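Long-range contacts in amidohydrolase (PDB 2I5G), which probably acts as a metal-dependent dipeptidase of the M19 membrane dipeptidase family, on a TIM-barrel scaffold: residues 21-26 and 65-70; 28-33 and 84-89; 244-249 and 308-313; 250-255 and 285-290. The protein carries 2 engineered substitutions. One frame throughout, in Å; residues are numbered along the deposited sequence.

Contact 1 (21-26 and 65-70)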
loop_
_atom_site.group_PDB
_atom_site.type_symbol
_atom_site.label_atom_id
_atom_site.label_comp_id
_atom_site.label_asym_id
_atom_site.label_seq_id
_atom_site.Cartn_x
_atom_site.Cartn_y
_atom_site.Cartn_z
ATOM N N TRP A 21 -19.399 7.392 -19.400
ATOM C CA TRP A 21 -19.105 7.373 -20.829
ATOM C C TRP A 21 -20.199 6.810 -21.729
ATOM O O TRP A 21 -20.745 5.738 -21.479
ATOM C CB TRP A 21 -17.798 6.621 -21.090
ATOM C CG TRP A 21 -16.564 7.476 -20.985
ATOM C CD1 TRP A 21 -16.327 8.477 -20.083
ATOM C CD2 TRP A 21 -15.371 7.354 -21.766
ATOM N NE1 TRP A 21 -15.058 8.982 -20.253
ATOM C CE2 TRP A 21 -14.451 8.309 -21.279
ATOM C CE3 TRP A 21 -14.986 6.526 -22.830
ATOM C CZ2 TRP A 21 -13.170 8.456 -21.817
ATOM C CZ3 TRP A 21 -13.712 6.672 -23.365
ATOM C CH2 TRP A 21 -12.821 7.630 -22.856
ATOM N N ASN A 22 -20.515 7.566 -22.775
ATOM C CA ASN A 22 -21.510 7.186 -23.770
ATOM C C ASN A 22 -21.420 8.202 -24.895
ATOM O O ASN A 22 -20.694 9.186 -24.777
ATOM C CB ASN A 22 -22.923 7.144 -23.172
ATOM C CG ASN A 22 -23.319 8.435 -22.502
ATOM O OD1 ASN A 22 -23.380 9.487 -23.136
ATOM N ND2 ASN A 22 -23.603 8.364 -21.209
ATOM N N ARG A 23 -22.135 7.967 -25.989
ATOM C CA ARG A 23 -22.074 8.882 -27.118
ATOM C C ARG A 23 -22.582 10.279 -26.791
ATOM O O ARG A 23 -22.147 11.264 -27.390
ATOM C CB ARG A 23 -22.865 8.335 -28.304
ATOM C CG ARG A 23 -22.665 9.161 -29.565
ATOM C CD ARG A 23 -23.357 8.559 -30.764
ATOM N NE ARG A 23 -23.072 9.331 -31.968
ATOM C CZ ARG A 23 -21.913 9.300 -32.620
ATOM N NH1 ARG A 23 -20.927 8.526 -32.187
ATOM N NH2 ARG A 23 -21.739 10.049 -33.702
ATOM N N GLU A 24 -23.511 10.368 -25.848
ATOM C CA GLU A 24 -24.057 11.661 -25.488
ATOM C C GLU A 24 -23.015 12.526 -24.795
ATOM O O GLU A 24 -23.008 13.747 -24.957
ATOM C CB GLU A 24 -25.290 11.496 -24.597
ATOM C CG GLU A 24 -25.907 12.825 -24.172
ATOM C CD GLU A 24 -25.922 13.857 -25.300
ATOM O OE1 GLU A 24 -26.593 13.619 -26.331
ATOM O OE2 GLU A 24 -25.254 14.908 -25.151
ATOM N N LEU A 25 -22.133 11.897 -24.026
ATOM C CA LEU A 25 -21.092 12.637 -23.325
ATOM C C LEU A 25 -20.164 13.209 -24.379
ATOM O O LEU A 25 -19.765 14.372 -24.316
ATOM C CB LEU A 25 -20.318 11.711 -22.381
ATOM C CG LEU A 25 -19.237 12.328 -21.483
ATOM C CD1 LEU A 25 -17.969 12.552 -22.278
ATOM C CD2 LEU A 25 -19.743 13.636 -20.884
ATOM N N PHE A 26 -19.844 12.376 -25.363
ATOM C CA PHE A 26 -18.967 12.758 -26.460
ATOM C C PHE A 26 -19.508 13.953 -27.230
ATOM O O PHE A 26 -18.767 14.870 -27.566
ATOM C CB PHE A 26 -18.785 11.566 -27.395
ATOM C CG PHE A 26 -18.052 10.418 -26.769
ATOM C CD1 PHE A 26 -18.146 9.139 -27.306
ATOM C CD2 PHE A 26 -17.251 10.616 -25.647
ATOM C CE1 PHE A 26 -17.454 8.072 -26.734
ATOM C CE2 PHE A 26 -16.555 9.553 -25.068
ATOM C CZ PHE A 26 -16.657 8.282 -25.612
ATOM N N SER A 65 -15.569 7.049 -33.252
ATOM C CA SER A 65 -14.385 7.700 -33.808
ATOM C C SER A 65 -14.659 8.979 -34.597
ATOM O O SER A 65 -13.729 9.694 -34.984
ATOM C CB SER A 65 -13.621 6.721 -34.700
ATOM O OG SER A 65 -14.375 6.387 -35.852
ATOM N N ASP A 66 -15.930 9.267 -34.839
ATOM C CA ASP A 66 -16.294 10.465 -35.581
ATOM C C ASP A 66 -16.431 11.655 -34.632
ATOM O O ASP A 66 -16.631 12.788 -35.065
ATOM C CB ASP A 66 -17.605 10.222 -36.330
ATOM C CG ASP A 66 -18.744 9.839 -35.404
ATOM O OD1 ASP A 66 -18.521 9.020 -34.488
ATOM O OD2 ASP A 66 -19.868 10.349 -35.602
ATOM N N LEU A 67 -16.305 11.381 -33.338
ATOM C CA LEU A 67 -16.421 12.395 -32.295
ATOM C C LEU A 67 -15.140 12.555 -31.490
ATOM O O LEU A 67 -14.761 13.668 -31.130
ATOM C CB LEU A 67 -17.556 12.029 -31.329
ATOM C CG LEU A 67 -18.978 12.510 -31.646
ATOM C CD1 LEU A 67 -19.237 12.452 -33.144
ATOM C CD2 LEU A 67 -19.985 11.668 -30.859
ATOM N N VAL A 68 -14.473 11.440 -31.208
ATOM C CA VAL A 68 -13.257 11.470 -30.412
ATOM C C VAL A 68 -12.136 10.593 -30.962
ATOM O O VAL A 68 -12.375 9.672 -31.743
ATOM C CB VAL A 68 -13.555 11.020 -28.962
ATOM C CG1 VAL A 68 -14.580 11.950 -28.326
ATOM C CG2 VAL A 68 -14.075 9.587 -28.963
ATOM N N ILE A 69 -10.911 10.899 -30.535
ATOM C CA ILE A 69 -9.712 10.166 -30.934
ATOM C C ILE A 69 -8.777 10.131 -29.730
ATOM O O ILE A 69 -8.789 11.037 -28.890
ATOM C CB ILE A 69 -8.958 10.856 -32.091
ATOM C CG1 ILE A 69 -8.438 12.222 -31.625
ATOM C CG2 ILE A 69 -9.858 10.987 -33.300
ATOM C CD1 ILE A 69 -7.686 12.999 -32.692
ATOM N N PRO A 70 -7.941 9.088 -29.642
ATOM C CA PRO A 70 -6.982 8.897 -28.550
ATOM C C PRO A 70 -5.978 10.032 -28.502
ATOM O O PRO A 70 -5.771 10.715 -29.495
ATOM C CB PRO A 70 -6.299 7.578 -28.912
ATOM C CG PRO A 70 -7.290 6.883 -29.790
ATOM C CD PRO A 70 -7.820 8.007 -30.632
#
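Phe26 and Val68 make the dense inner half of this contact, where helix 23-31 packs on the short parallel strand 68-70. Methyl CG2 of Val68 stands almost squarely over the Phe26 ring, 4.3 Å from its centroid and 8° from the normal, a CH-pi contact. The opposite face of that ring carries the carbonyl oxygen of Asn22, and Trp21 reaches its edge through CE3. Leu60 of helix 47-63 and Ile88 of strand 86-92 also pack on Phe26, placing the ring inside the helix-sheet layer.

Toward solvent the contact thins to Arg23, Asp66 and Leu67. Arg23 directs CG anti to its N (chi1 -172°) and stays extended to NE, which carries the guanidinium out to Asp66. The two planar groups are nearly coplanar: Arg23 NH2 donates to the syn lone pair of Asp66 OD2 at 2.7 Å, while the second bond, Arg23 NH1 to Asp66 OD1 at 3.4 Å, is weak. Leu67 joins the two halves, its CD2 lying over the centre of the guanidinium, 3.5 Å from Arg23 CZ, and also 3.7 Å from Phe26 CB.

A methyl group on one face, a carboxylate at the edge and a hydrogen bond from NH1 to Asn64 OD1 probably restrict the guanidinium in rotation. Asp66 is exposed and Arg23 partly so, whereas Phe26 and Val68 are buried; the ion pair therefore sits at the solvent margin of an apolar interior.

Contact 2 (28-33 and 84-89)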
loop_
_atom_site.group_PDB
_atom_site.type_symbol
_atom_site.label_atom_id
_atom_site.label_comp_id
_atom_site.label_asym_id
_atom_site.label_seq_id
_atom_site.Cartn_x
_atom_site.Cartn_y
_atom_site.Cartn_z
ATOM N N ASP A 28 -21.546 16.242 -26.128
ATOM C CA ASP A 28 -21.576 17.425 -25.276
ATOM C C ASP A 28 -20.165 18.013 -25.215
ATOM O O ASP A 28 -19.980 19.206 -24.958
ATOM C CB ASP A 28 -22.085 17.052 -23.875
ATOM C CG ASP A 28 -22.728 18.228 -23.147
ATOM O OD1 ASP A 28 -23.504 18.974 -23.785
ATOM O OD2 ASP A 28 -22.474 18.402 -21.934
HETATM N N MSE A 29 -19.169 17.167 -25.458
HETATM C CA MSE A 29 -17.790 17.622 -25.463
HETATM C C MSE A 29 -17.625 18.437 -26.736
HETATM O O MSE A 29 -16.938 19.463 -26.761
HETATM C CB MSE A 29 -16.824 16.436 -25.482
HETATM C CG MSE A 29 -16.971 15.504 -24.302
HETATM SE SE MSE A 29 -15.580 14.174 -24.234
HETATM C CE MSE A 29 -15.040 14.364 -22.383
ATOM N N ARG A 30 -18.270 17.970 -27.796
ATOM C CA ARG A 30 -18.216 18.653 -29.073
ATOM C C ARG A 30 -18.978 19.975 -28.976
ATOM O O ARG A 30 -18.496 21.009 -29.446
ATOM C CB ARG A 30 -18.809 17.760 -30.162
ATOM C CG ARG A 30 -17.907 16.596 -30.583
ATOM C CD ARG A 30 -16.748 17.074 -31.452
ATOM N NE ARG A 30 -15.805 17.905 -30.711
ATOM C CZ ARG A 30 -15.202 18.984 -31.206
ATOM N NH1 ARG A 30 -15.444 19.375 -32.452
ATOM N NH2 ARG A 30 -14.353 19.672 -30.452
ATOM N N LYS A 31 -20.154 19.944 -28.355
ATOM C CA LYS A 31 -20.952 21.157 -28.196
ATOM C C LYS A 31 -20.179 22.252 -27.460
ATOM O O LYS A 31 -20.394 23.439 -27.698
ATOM C CB LYS A 31 -22.243 20.860 -27.428
ATOM C CG LYS A 31 -23.066 22.103 -27.099
ATOM C CD LYS A 31 -24.404 21.723 -26.480
ATOM C CE LYS A 31 -25.254 22.943 -26.123
ATOM N NZ LYS A 31 -24.692 23.739 -24.988
ATOM N N GLY A 32 -19.285 21.853 -26.564
ATOM C CA GLY A 32 -18.512 22.828 -25.819
ATOM C C GLY A 32 -17.198 23.188 -26.483
ATOM O O GLY A 32 -16.414 23.964 -25.932
ATOM N N GLY A 33 -16.950 22.616 -27.659
ATOM C CA GLY A 33 -15.723 22.901 -28.385
ATOM C C GLY A 33 -14.454 22.384 -27.728
ATOM O O GLY A 33 -13.352 22.831 -28.050
ATOM N N GLY A 84 -11.867 18.701 -36.013
ATOM C CA GLY A 84 -13.176 18.898 -35.418
ATOM C C GLY A 84 -13.587 17.748 -34.518
ATOM O O GLY A 84 -14.716 17.262 -34.591
ATOM N N LYS A 85 -12.665 17.305 -33.670
ATOM C CA LYS A 85 -12.943 16.212 -32.753
ATOM C C LYS A 85 -12.376 16.508 -31.383
ATOM O O LYS A 85 -11.685 17.509 -31.188
ATOM C CB LYS A 85 -12.355 14.899 -33.284
ATOM C CG LYS A 85 -13.092 14.344 -34.492
ATOM C CD LYS A 85 -12.424 13.099 -35.042
ATOM C CE LYS A 85 -13.043 12.712 -36.367
ATOM N NZ LYS A 85 -12.360 11.538 -36.964
ATOM N N THR A 86 -12.676 15.627 -30.435
ATOM C CA THR A 86 -12.202 15.778 -29.070
ATOM C C THR A 86 -11.182 14.713 -28.733
ATOM O O THR A 86 -11.464 13.517 -28.797
ATOM C CB THR A 86 -13.362 15.686 -28.064
ATOM O OG1 THR A 86 -14.087 16.919 -28.065
ATOM C CG2 THR A 86 -12.837 15.409 -26.666
ATOM N N GLY A 87 -9.993 15.159 -28.359
ATOM C CA GLY A 87 -8.947 14.222 -28.017
ATOM C C GLY A 87 -9.164 13.713 -26.616
ATOM O O GLY A 87 -9.586 14.468 -25.738
ATOM N N ILE A 88 -8.884 12.431 -26.404
ATOM C CA ILE A 88 -9.050 11.827 -25.091
ATOM C C ILE A 88 -7.741 11.269 -24.564
ATOM O O ILE A 88 -7.147 10.370 -25.154
ATOM C CB ILE A 88 -10.134 10.730 -25.130
ATOM C CG1 ILE A 88 -11.500 11.398 -25.310
ATOM C CG2 ILE A 88 -10.114 9.897 -23.851
ATOM C CD1 ILE A 88 -12.647 10.431 -25.374
ATOM N N LEU A 89 -7.297 11.837 -23.448
ATOM C CA LEU A 89 -6.055 11.445 -22.800
ATOM C C LEU A 89 -6.351 10.644 -21.530
ATOM O O LEU A 89 -6.914 11.168 -20.565
ATOM C CB LEU A 89 -5.240 12.705 -22.476
ATOM C CG LEU A 89 -4.126 12.649 -21.423
ATOM C CD1 LEU A 89 -3.185 11.509 -21.744
ATOM C CD2 LEU A 89 -3.375 13.987 -21.373
#
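Thr86 OG1 is shared by two groups: Arg30 NE donates to it in a weak bond of 3.3 Å, and it is hydrogen-bonded to the carbonyl oxygen of Leu34, which also takes Arg30 NH2. The contact belongs to an alpha/beta layer in which helix 23-31 lies against strand 86-92 of the parallel sheet. The helix ends at Gly33 in a Schellman motif, and a second Schellman motif, at Gly84, precedes the strand.

Arg30 bends at chi2 (-75°) and chi3 (67°), folding its guanidinium back over the start of the opposing segment. Thr86 OG1 lies at the guanidinium edge, whereas the carbonyl carbon of Lys85 sits 3.6 Å above one face, toward the rim. Arg30 NH1 comes within 3.1 Å of Gly84 O. The arginine thus spans the peptides that lead into the strand, with Leu34, just beyond the helix end, as the acceptor it shares with Thr86.

On the more buried side the contact turns apolar. Since CG2 of Thr86 is anti to its backbone N, the methyl group faces selenomethionine Met29 while the hydroxyl serves the arginine. The selenium atom SE of Met29 rests 3.9 Å from Thr86 CG2.

Contact 3 (244-249 and 308-313)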
loop_
_atom_site.group_PDB
_atom_site.type_symbol
_atom_site.label_atom_id
_atom_site.label_comp_id
_atom_site.label_asym_id
_atom_site.label_seq_id
_atom_site.Cartn_x
_atom_site.Cartn_y
_atom_site.Cartn_z
ATOM N N ILE A 244 -0.971 27.869 -14.903
ATOM C CA ILE A 244 -2.368 27.694 -14.527
ATOM C C ILE A 244 -3.227 27.174 -15.681
ATOM O O ILE A 244 -3.006 27.519 -16.836
ATOM C CB ILE A 244 -2.959 29.024 -14.012
ATOM C CG1 ILE A 244 -4.342 28.791 -13.424
ATOM C CG2 ILE A 244 -3.045 30.035 -15.150
ATOM C CD1 ILE A 244 -4.993 30.050 -12.916
ATOM N N GLY A 245 -4.209 26.342 -15.353
ATOM C CA GLY A 245 -5.086 25.782 -16.364
ATOM C C GLY A 245 -6.411 25.329 -15.776
ATOM O O GLY A 245 -6.691 25.561 -14.597
ATOM N N ILE A 246 -7.223 24.670 -16.598
ATOM C CA ILE A 246 -8.525 24.188 -16.160
ATOM C C ILE A 246 -8.565 22.693 -15.857
ATOM O O ILE A 246 -7.946 21.893 -16.557
ATOM C CB ILE A 246 -9.601 24.506 -17.220
ATOM C CG1 ILE A 246 -9.814 26.014 -17.286
ATOM C CG2 ILE A 246 -10.916 23.806 -16.886
ATOM C CD1 ILE A 246 -10.200 26.637 -15.952
ATOM N N GLY A 247 -9.298 22.345 -14.800
ATOM C CA GLY A 247 -9.488 20.962 -14.379
ATOM C C GLY A 247 -10.867 20.884 -13.724
ATOM O O GLY A 247 -10.989 20.671 -12.515
ATOM N N THR A 248 -11.910 21.068 -14.531
ATOM C CA THR A 248 -13.295 21.082 -14.054
ATOM C C THR A 248 -13.692 19.996 -13.069
ATOM O O THR A 248 -14.330 20.275 -12.053
ATOM C CB THR A 248 -14.297 21.014 -15.220
ATOM O OG1 THR A 248 -14.336 19.681 -15.743
ATOM C CG2 THR A 248 -13.893 21.974 -16.317
ATOM N N ASP A 249 -13.335 18.757 -13.374
ATOM C CA ASP A 249 -13.686 17.650 -12.505
ATOM C C ASP A 249 -15.159 17.325 -12.760
ATOM O O ASP A 249 -15.917 17.057 -11.833
ATOM C CB ASP A 249 -13.452 18.046 -11.044
ATOM C CG ASP A 249 -13.466 16.859 -10.098
ATOM O OD1 ASP A 249 -13.214 15.726 -10.557
ATOM O OD2 ASP A 249 -13.711 17.062 -8.885
ATOM N N ARG A 308 -6.175 32.428 -23.713
ATOM C CA ARG A 308 -5.750 31.285 -24.520
ATOM C C ARG A 308 -4.984 30.347 -23.593
ATOM O O ARG A 308 -5.142 29.124 -23.642
ATOM C CB ARG A 308 -4.798 31.708 -25.645
ATOM C CG ARG A 308 -5.061 33.061 -26.281
ATOM C CD ARG A 308 -6.046 33.008 -27.435
ATOM N NE ARG A 308 -5.685 32.006 -28.431
ATOM C CZ ARG A 308 -6.171 31.973 -29.668
ATOM N NH1 ARG A 308 -7.032 32.894 -30.079
ATOM N NH2 ARG A 308 -5.814 30.996 -30.491
ATOM N N LYS A 309 -4.145 30.942 -22.749
ATOM C CA LYS A 309 -3.324 30.194 -21.801
ATOM C C LYS A 309 -4.170 29.321 -20.894
ATOM O O LYS A 309 -4.123 28.096 -20.970
ATOM C CB LYS A 309 -2.518 31.143 -20.912
ATOM C CG LYS A 309 -1.751 32.222 -21.636
ATOM C CD LYS A 309 -0.682 31.634 -22.517
ATOM C CE LYS A 309 0.413 32.653 -22.748
ATOM N NZ LYS A 309 0.967 33.143 -21.451
ATOM N N VAL A 310 -4.942 29.973 -20.033
ATOM C CA VAL A 310 -5.782 29.284 -19.072
ATOM C C VAL A 310 -6.731 28.271 -19.687
ATOM O O VAL A 310 -7.030 27.254 -19.069
ATOM C CB VAL A 310 -6.599 30.288 -18.238
ATOM C CG1 VAL A 310 -7.400 29.550 -17.183
ATOM C CG2 VAL A 310 -5.666 31.295 -17.581
HETATM N N MSE A 311 -7.199 28.521 -20.902
HETATM C CA MSE A 311 -8.127 27.577 -21.509
HETATM C C MSE A 311 -7.482 26.323 -22.086
HETATM O O MSE A 311 -8.170 25.319 -22.291
HETATM C CB MSE A 311 -8.988 28.270 -22.575
HETATM C CG MSE A 311 -9.959 29.307 -22.013
HETATM SE SE MSE A 311 -11.007 28.672 -20.492
HETATM C CE MSE A 311 -12.109 27.358 -21.382
ATOM N N GLY A 312 -6.174 26.357 -22.338
ATOM C CA GLY A 312 -5.538 25.173 -22.886
ATOM C C GLY A 312 -4.067 25.237 -23.245
ATOM O O GLY A 312 -3.321 24.304 -22.947
ATOM N N GLU A 313 -3.637 26.317 -23.890
ATOM C CA GLU A 313 -2.235 26.449 -24.280
ATOM C C GLU A 313 -1.252 26.037 -23.190
ATOM O O GLU A 313 -0.279 25.345 -23.468
ATOM C CB GLU A 313 -1.938 27.882 -24.723
ATOM C CG GLU A 313 -2.620 28.269 -26.023
ATOM C CD GLU A 313 -2.114 29.586 -26.584
ATOM O OE1 GLU A 313 -2.535 29.955 -27.705
ATOM O OE2 GLU A 313 -1.297 30.251 -25.904
HETATM O O HOH W 1 -7.411 24.286 -19.587
#
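No flat side chain takes part where Ile244, Gly245 and Ile246 meet Val310 and Met311; the planar groups here are peptides, and the carbonyl of Val310 turns its oxygen toward the strand, 3.6 Å from Gly245 CA and 3.5 Å from Ile246 CG1. Strand 244-246 and the 308-313 part of helix 304-323 approach to 5.8 Å between their axes and cross at -58°. The backbones come nearest at Gly245, whose CA is 4.5 Å from Val310 CA.

Isoleucines flank the glycine and take hold of Val310 through different methyl groups. Ile244 CG2 touches Val310 CG2 at 3.8 Å. The CG1 branch of Ile246, set beside its own backbone N (chi1 -68°), brings CD1 toward Val310 CG1, while Ile246 CG1 itself lies 4.3 Å from SE of the selenomethionine Met311. Helix 225-239 covers both isoleucines, and Leu293 of helix 291-299 adds to the Ile246 and Met311 side.

One water bridges the backbones: it accepts from Ile246 N at 3.0 Å and can donate to Val310 O, but its two protons cannot serve every acceptor around it, so that second bond may not always be made. The helix is locally widened at 309-313, where Glu313 N bonds to Arg308 O in a pi-type turn.

Backbone pairing of Ile246 with Gly15 links this strand to strand 13-17, as expected where a TIM barrel closes. The two segments thus meet by apolar packing and a water that satisfies Ile246 N, while Asn314 and Trp315, next along the helix, give the carbonyls of Ile244 and Ile246 direct hydrogen bonds.

Contact 4 (250-255 and 285-290)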
loop_
_atom_site.group_PDB
_atom_site.type_symbol
_atom_site.label_atom_id
_atom_site.label_comp_id
_atom_site.label_asym_id
_atom_site.label_seq_id
_atom_site.Cartn_x
_atom_site.Cartn_y
_atom_site.Cartn_z
ATOM N N PHE A 250 -15.557 17.365 -14.031
ATOM C CA PHE A 250 -16.933 17.052 -14.416
ATOM C C PHE A 250 -17.265 15.590 -14.113
ATOM O O PHE A 250 -16.530 14.681 -14.509
ATOM C CB PHE A 250 -17.146 17.306 -15.911
ATOM C CG PHE A 250 -17.650 18.685 -16.232
ATOM C CD1 PHE A 250 -18.791 19.189 -15.607
ATOM C CD2 PHE A 250 -17.003 19.473 -17.184
ATOM C CE1 PHE A 250 -19.282 20.456 -15.923
ATOM C CE2 PHE A 250 -17.486 20.743 -17.507
ATOM C CZ PHE A 250 -18.629 21.234 -16.874
ATOM N N THR A 251 -18.376 15.372 -13.416
ATOM C CA THR A 251 -18.823 14.028 -13.052
ATOM C C THR A 251 -20.124 13.714 -13.795
ATOM O O THR A 251 -20.917 12.862 -13.377
ATOM C CB THR A 251 -19.078 13.928 -11.537
ATOM O OG1 THR A 251 -20.162 14.792 -11.172
ATOM C CG2 THR A 251 -17.845 14.351 -10.769
ATOM N N GLN A 252 -20.318 14.415 -14.907
ATOM C CA GLN A 252 -21.506 14.290 -15.741
ATOM C C GLN A 252 -22.022 12.878 -16.026
ATOM O O GLN A 252 -21.325 12.039 -16.604
ATOM C CB GLN A 252 -21.268 15.021 -17.058
ATOM C CG GLN A 252 -22.536 15.362 -17.791
ATOM C CD GLN A 252 -22.286 16.235 -18.995
ATOM O OE1 GLN A 252 -21.720 17.321 -18.881
ATOM N NE2 GLN A 252 -22.713 15.766 -20.162
ATOM N N GLY A 253 -23.265 12.633 -15.616
ATOM C CA GLY A 253 -23.894 11.343 -15.841
ATOM C C GLY A 253 -23.860 10.355 -14.688
ATOM O O GLY A 253 -24.614 9.385 -14.675
ATOM N N HIS A 254 -22.991 10.588 -13.714
ATOM C CA HIS A 254 -22.894 9.671 -12.590
ATOM C C HIS A 254 -23.966 9.868 -11.542
ATOM O O HIS A 254 -24.561 10.941 -11.441
ATOM C CB HIS A 254 -21.509 9.766 -11.955
ATOM C CG HIS A 254 -20.462 9.000 -12.697
ATOM N ND1 HIS A 254 -20.560 7.644 -12.924
ATOM C CD2 HIS A 254 -19.295 9.394 -13.258
ATOM C CE1 HIS A 254 -19.496 7.236 -13.592
ATOM N NE2 HIS A 254 -18.713 8.278 -13.807
ATOM N N GLY A 255 -24.205 8.819 -10.758
ATOM C CA GLY A 255 -25.220 8.885 -9.725
ATOM C C GLY A 255 -24.755 8.631 -8.304
ATOM O O GLY A 255 -23.583 8.825 -7.965
ATOM N N ARG A 285 -22.785 24.039 -15.718
ATOM C CA ARG A 285 -23.245 22.791 -15.117
ATOM C C ARG A 285 -22.976 21.572 -16.007
ATOM O O ARG A 285 -22.962 20.439 -15.527
ATOM C CB ARG A 285 -24.747 22.877 -14.829
ATOM C CG ARG A 285 -25.138 23.902 -13.793
ATOM C CD ARG A 285 -25.237 23.275 -12.413
ATOM N NE ARG A 285 -25.685 24.231 -11.396
ATOM C CZ ARG A 285 -26.858 24.862 -11.410
ATOM N NH1 ARG A 285 -27.723 24.657 -12.393
ATOM N NH2 ARG A 285 -27.178 25.692 -10.424
ATOM N N THR A 286 -22.786 21.799 -17.301
ATOM C CA THR A 286 -22.509 20.706 -18.229
ATOM C C THR A 286 -21.308 21.022 -19.118
ATOM O O THR A 286 -20.982 22.185 -19.369
ATOM C CB THR A 286 -23.716 20.407 -19.147
ATOM O OG1 THR A 286 -24.051 21.579 -19.897
ATOM C CG2 THR A 286 -24.913 19.968 -18.333
ATOM N N VAL A 287 -20.651 19.972 -19.592
ATOM C CA VAL A 287 -19.488 20.124 -20.446
ATOM C C VAL A 287 -19.817 21.024 -21.631
ATOM O O VAL A 287 -19.035 21.903 -21.991
ATOM C CB VAL A 287 -19.011 18.752 -20.959
ATOM C CG1 VAL A 287 -17.758 18.913 -21.806
ATOM C CG2 VAL A 287 -18.737 17.832 -19.778
ATOM N N GLY A 288 -20.987 20.811 -22.223
ATOM C CA GLY A 288 -21.395 21.607 -23.367
ATOM C C GLY A 288 -21.433 23.108 -23.132
ATOM O O GLY A 288 -21.650 23.883 -24.069
ATOM N N GLU A 289 -21.217 23.525 -21.890
ATOM C CA GLU A 289 -21.234 24.946 -21.553
ATOM C C GLU A 289 -19.845 25.542 -21.376
ATOM O O GLU A 289 -19.717 26.712 -21.011
ATOM C CB GLU A 289 -22.033 25.180 -20.275
ATOM C CG GLU A 289 -23.527 25.039 -20.428
ATOM C CD GLU A 289 -24.249 25.346 -19.137
ATOM O OE1 GLU A 289 -24.217 24.491 -18.229
ATOM O OE2 GLU A 289 -24.836 26.448 -19.024
ATOM N N PHE A 290 -18.814 24.739 -21.635
ATOM C CA PHE A 290 -17.426 25.182 -21.496
ATOM C C PHE A 290 -17.189 26.611 -22.004
ATOM O O PHE A 290 -16.555 27.422 -21.324
ATOM C CB PHE A 290 -16.493 24.212 -22.229
ATOM C CG PHE A 290 -15.438 23.600 -21.352
ATOM C CD1 PHE A 290 -14.363 24.356 -20.898
ATOM C CD2 PHE A 290 -15.532 22.265 -20.958
ATOM C CE1 PHE A 290 -13.399 23.796 -20.063
ATOM C CE2 PHE A 290 -14.575 21.697 -20.124
ATOM C CZ PHE A 290 -13.506 22.463 -19.676
#
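Phe250 lays one ring face against Val287, whose CG2 methyl makes a CH-pi contact 3.9 Å from the ring centroid and 26° from its normal, displaced toward the rim. Further out, Phe250 CZ comes to 3.5 Å from the carbonyl carbon of Thr286, and Phe290 CE2 lies at the edge of the Phe250 ring, 4.0 Å from Phe250 CE2.

Beside this packing runs a single straight bond. Gln252 is extended beyond CG, with CG anti to the backbone N (chi1 -160°), and presents OE1 to Val287 N at 2.9 Å; the N-H...O angle is 175° and the donor lies in the carbonyl plane. The other end of the amide, NE2, donates to Asp28 OD2 of helix 23-31, which also takes Gly288 N; this should fix the rotation of the amide.

Glu289 OE1 accepts from Thr286 N on its anti lone pair and from Arg285 N above the carboxylate plane, so 3-10 segment 287-289 bonds back to the two residues before it.

Residues Thr251 to His254 form a type II beta turn with Gly253 at its third position. This turn lies in the loop after strand 244-246, on the C-terminal side of the strands, where TIM-barrel enzymes characteristically carry their active sites.

Overall arrangement
Contact 3 is the buried member of the set; its two segments meet by apolar packing and one water, with direct side-chain bonds to the strand coming from just further along the helix. Contacts 1, 2 and 4 are partly buried and place polar groups nearer the surface. Contacts 1 and 2 share helix 23-31 and bear on neighbouring strands, 68-70 and 86-92, whose backbones pair; contact 1 relies on a salt bridge at its rim, contact 2 on an arginine weakly bonded to a threonine hydroxyl beside the peptides that lead into the strand. Contact 4 joins loop to loop and meets contact 2 at Gly288. Lying within the chain loop that contact 3 closes, it also packs Phe290 on Ile246, Thr248 and Met311.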